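Local coordinates for putative Type I topoisomerase (Deinococcus radiodurans, PDB 3M4A), which binds DNA and probably relaxes it as a type IB topoisomerase, breaking and rejoining one strand without ATP, at residues A40-R44 with V56-A60. Sequence-based numbering, arbitrary orientation.
Sequences ARIAR and VSPDA
The guanidinium of R41 lies nearly parallel to the D59-A60 peptide: over one face sit D59 O and A60 N, with D59 O 3.5 Å above the centre of the plane. At the edge of the group, near its plane, are S57 O and the methyl CG1 of V56. S57 O receives two hydrogen bonds in a fork, from R41 NH1 and R41 NH2, each 3.3 Å long; both are weak, their N-H...O angles bent to about 140°. Arginine suits this place because its long chain reaches the loop while its planar end can use edge and face at once. CG stands anti to the backbone N (chi1 173°), carrying the chain out from helix 41-45, and a bend at chi3 (50°) turns NE alongside A60, whose CA is 3.4 Å from R41 NE.

Beside this polar grip, I42 CG1 meets V56 CG1 at 3.7 Å, two branched apolar residues crossing obliquely at the end of strand 54-56. The loop is also braced from within: S57 OG donates to D59 O, 2.8 Å away, on a carbonyl lone pair, and bonds to N62 as well. Q65, on the neighbouring strand 64-69, donates to D59 O.

The contact thus packs a short helix of the N-terminal domain onto the loop leaving an edge strand, its nearest atom about 22 Å from the bound DNA. S57 O, with Q65 OE1 as a weak second acceptor, takes the arginine's N-H groups. With R41 NH2 and D59 OD1 6.1 Å apart, not in contact, the partial negative charge of S57 O and D59 O probably helps to stabilise the cation.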
ATOM      1  N   ALA A  40     -12.807  10.281 -29.155  1.00 48.73           N
ATOM      2  CA  ALA A  40     -11.886   9.386 -29.847  1.00 48.79           C
ATOM      3  C   ALA A  40     -11.189   8.450 -28.862  1.00 48.85           C
ATOM      4  O   ALA A  40     -11.064   7.250 -29.115  1.00 48.82           O
ATOM      5  CB  ALA A  40     -10.857  10.189 -30.632  1.00 48.80           C
ATOM      6  N   ARG A  41     -10.730   9.011 -27.743  1.00 48.80           N
ATOM      7  CA  ARG A  41     -10.088   8.233 -26.680  1.00 48.86           C
ATOM      8  C   ARG A  41     -11.053   7.218 -26.076  1.00 48.89           C
ATOM      9  O   ARG A  41     -10.724   6.038 -25.940  1.00 49.02           O
ATOM     10  CB  ARG A  41      -9.564   9.160 -25.579  1.00 48.77           C
ATOM     11  CG  ARG A  41      -9.024   8.422 -24.362  1.00 48.68           C
ATOM     12  CD  ARG A  41      -8.357   9.357 -23.370  1.00 48.64           C
ATOM     13  NE  ARG A  41      -9.170  10.525 -23.017  1.00 48.31           N
ATOM     14  CZ  ARG A  41     -10.267  10.506 -22.258  1.00 48.18           C
ATOM     15  NH1 ARG A  41     -10.744   9.368 -21.757  1.00 47.94           N
ATOM     16  NH2 ARG A  41     -10.904  11.645 -22.002  1.00 48.20           N
ATOM     17  N   ILE A  42     -12.238   7.697 -25.713  1.00 48.93           N
ATOM     18  CA  ILE A  42     -13.277   6.861 -25.112  1.00 49.01           C
ATOM     19  C   ILE A  42     -13.620   5.672 -26.016  1.00 49.17           C
ATOM     20  O   ILE A  42     -13.876   4.569 -25.527  1.00 49.11           O
ATOM     21  CB  ILE A  42     -14.557   7.683 -24.809  1.00 48.93           C
ATOM     22  CG1 ILE A  42     -14.258   8.790 -23.786  1.00 48.87           C
ATOM     23  CG2 ILE A  42     -15.668   6.778 -24.290  1.00 48.87           C
ATOM     24  CD1 ILE A  42     -15.429   9.708 -23.504  1.00 48.82           C
ATOM     25  N   ALA A  43     -13.606   5.903 -27.330  1.00 49.30           N
ATOM     26  CA  ALA A  43     -13.872   4.845 -28.310  1.00 49.37           C
ATOM     27  C   ALA A  43     -12.789   3.762 -28.327  1.00 49.46           C
ATOM     28  O   ALA A  43     -13.103   2.580 -28.469  1.00 49.65           O
ATOM     29  CB  ALA A  43     -14.040   5.442 -29.707  1.00 49.44           C
ATOM     30  N   ARG A  44     -11.523   4.161 -28.186  1.00 49.46           N
ATOM     31  CA  ARG A  44     -10.405   3.200 -28.183  1.00 49.48           C
ATOM     32  C   ARG A  44     -10.371   2.319 -26.931  1.00 49.28           C
ATOM     33  O   ARG A  44      -9.758   1.251 -26.944  1.00 49.25           O
ATOM     34  CB  ARG A  44      -9.057   3.913 -28.324  1.00 49.55           C
ATOM     35  CG  ARG A  44      -8.808   4.542 -29.683  1.00 50.01           C
ATOM     36  CD  ARG A  44      -7.325   4.834 -29.895  1.00 50.35           C
ATOM     37  NE  ARG A  44      -7.108   6.109 -30.578  1.00 51.34           N
ATOM     38  CZ  ARG A  44      -7.148   7.308 -29.990  1.00 51.60           C
ATOM     39  NH1 ARG A  44      -7.402   7.427 -28.690  1.00 51.69           N
ATOM     40  NH2 ARG A  44      -6.932   8.402 -30.713  1.00 51.85           N
ATOM     41  N   VAL A  56     -16.760   7.380 -17.077  1.00 42.67           N
ATOM     42  CA  VAL A  56     -15.554   7.535 -17.881  1.00 42.50           C
ATOM     43  C   VAL A  56     -14.772   8.763 -17.414  1.00 42.25           C
ATOM     44  O   VAL A  56     -15.361   9.763 -16.991  1.00 42.03           O
ATOM     45  CB  VAL A  56     -15.901   7.670 -19.381  1.00 42.59           C
ATOM     46  CG1 VAL A  56     -14.638   7.733 -20.225  1.00 42.64           C
ATOM     47  CG2 VAL A  56     -16.782   6.507 -19.828  1.00 42.56           C
ATOM     48  N   SER A  57     -13.445   8.669 -17.474  1.00 42.05           N
ATOM     49  CA  SER A  57     -12.584   9.789 -17.123  1.00 41.74           C
ATOM     50  C   SER A  57     -12.744  10.895 -18.161  1.00 41.58           C
ATOM     51  O   SER A  57     -12.643  10.626 -19.361  1.00 41.42           O
ATOM     52  CB  SER A  57     -11.118   9.354 -17.071  1.00 41.84           C
ATOM     53  OG  SER A  57     -10.264  10.482 -16.949  1.00 41.37           O
ATOM     54  N   PRO A  58     -12.977  12.142 -17.710  1.00 41.34           N
ATOM     55  CA  PRO A  58     -13.023  13.279 -18.630  1.00 41.12           C
ATOM     56  C   PRO A  58     -11.623  13.810 -18.965  1.00 40.99           C
ATOM     57  O   PRO A  58     -11.464  14.997 -19.248  1.00 41.14           O
ATOM     58  CB  PRO A  58     -13.833  14.317 -17.846  1.00 41.27           C
ATOM     59  CG  PRO A  58     -13.524  14.028 -16.417  1.00 41.34           C
ATOM     60  CD  PRO A  58     -13.222  12.553 -16.315  1.00 41.34           C
ATOM     61  N   ASP A  59     -10.631  12.922 -18.969  1.00 40.63           N
ATOM     62  CA  ASP A  59      -9.227  13.314 -18.989  1.00 40.18           C
ATOM     63  C   ASP A  59      -8.376  12.152 -19.511  1.00 39.72           C
ATOM     64  O   ASP A  59      -8.613  10.993 -19.155  1.00 39.80           O
ATOM     65  CB  ASP A  59      -8.809  13.695 -17.567  1.00 40.49           C
ATOM     66  CG  ASP A  59      -7.413  14.264 -17.491  1.00 40.95           C
ATOM     67  OD1 ASP A  59      -6.886  14.717 -18.528  1.00 42.22           O
ATOM     68  OD2 ASP A  59      -6.850  14.265 -16.376  1.00 41.71           O
ATOM     69  N   ALA A  60      -7.392  12.462 -20.351  1.00 38.90           N
ATOM     70  CA  ALA A  60      -6.564  11.425 -20.976  1.00 38.38           C
ATOM     71  C   ALA A  60      -5.515  10.832 -20.031  1.00 37.82           C
ATOM     72  O   ALA A  60      -4.955   9.775 -20.326  1.00 37.74           O
ATOM     73  CB  ALA A  60      -5.886  11.968 -22.233  1.00 38.29           C
TER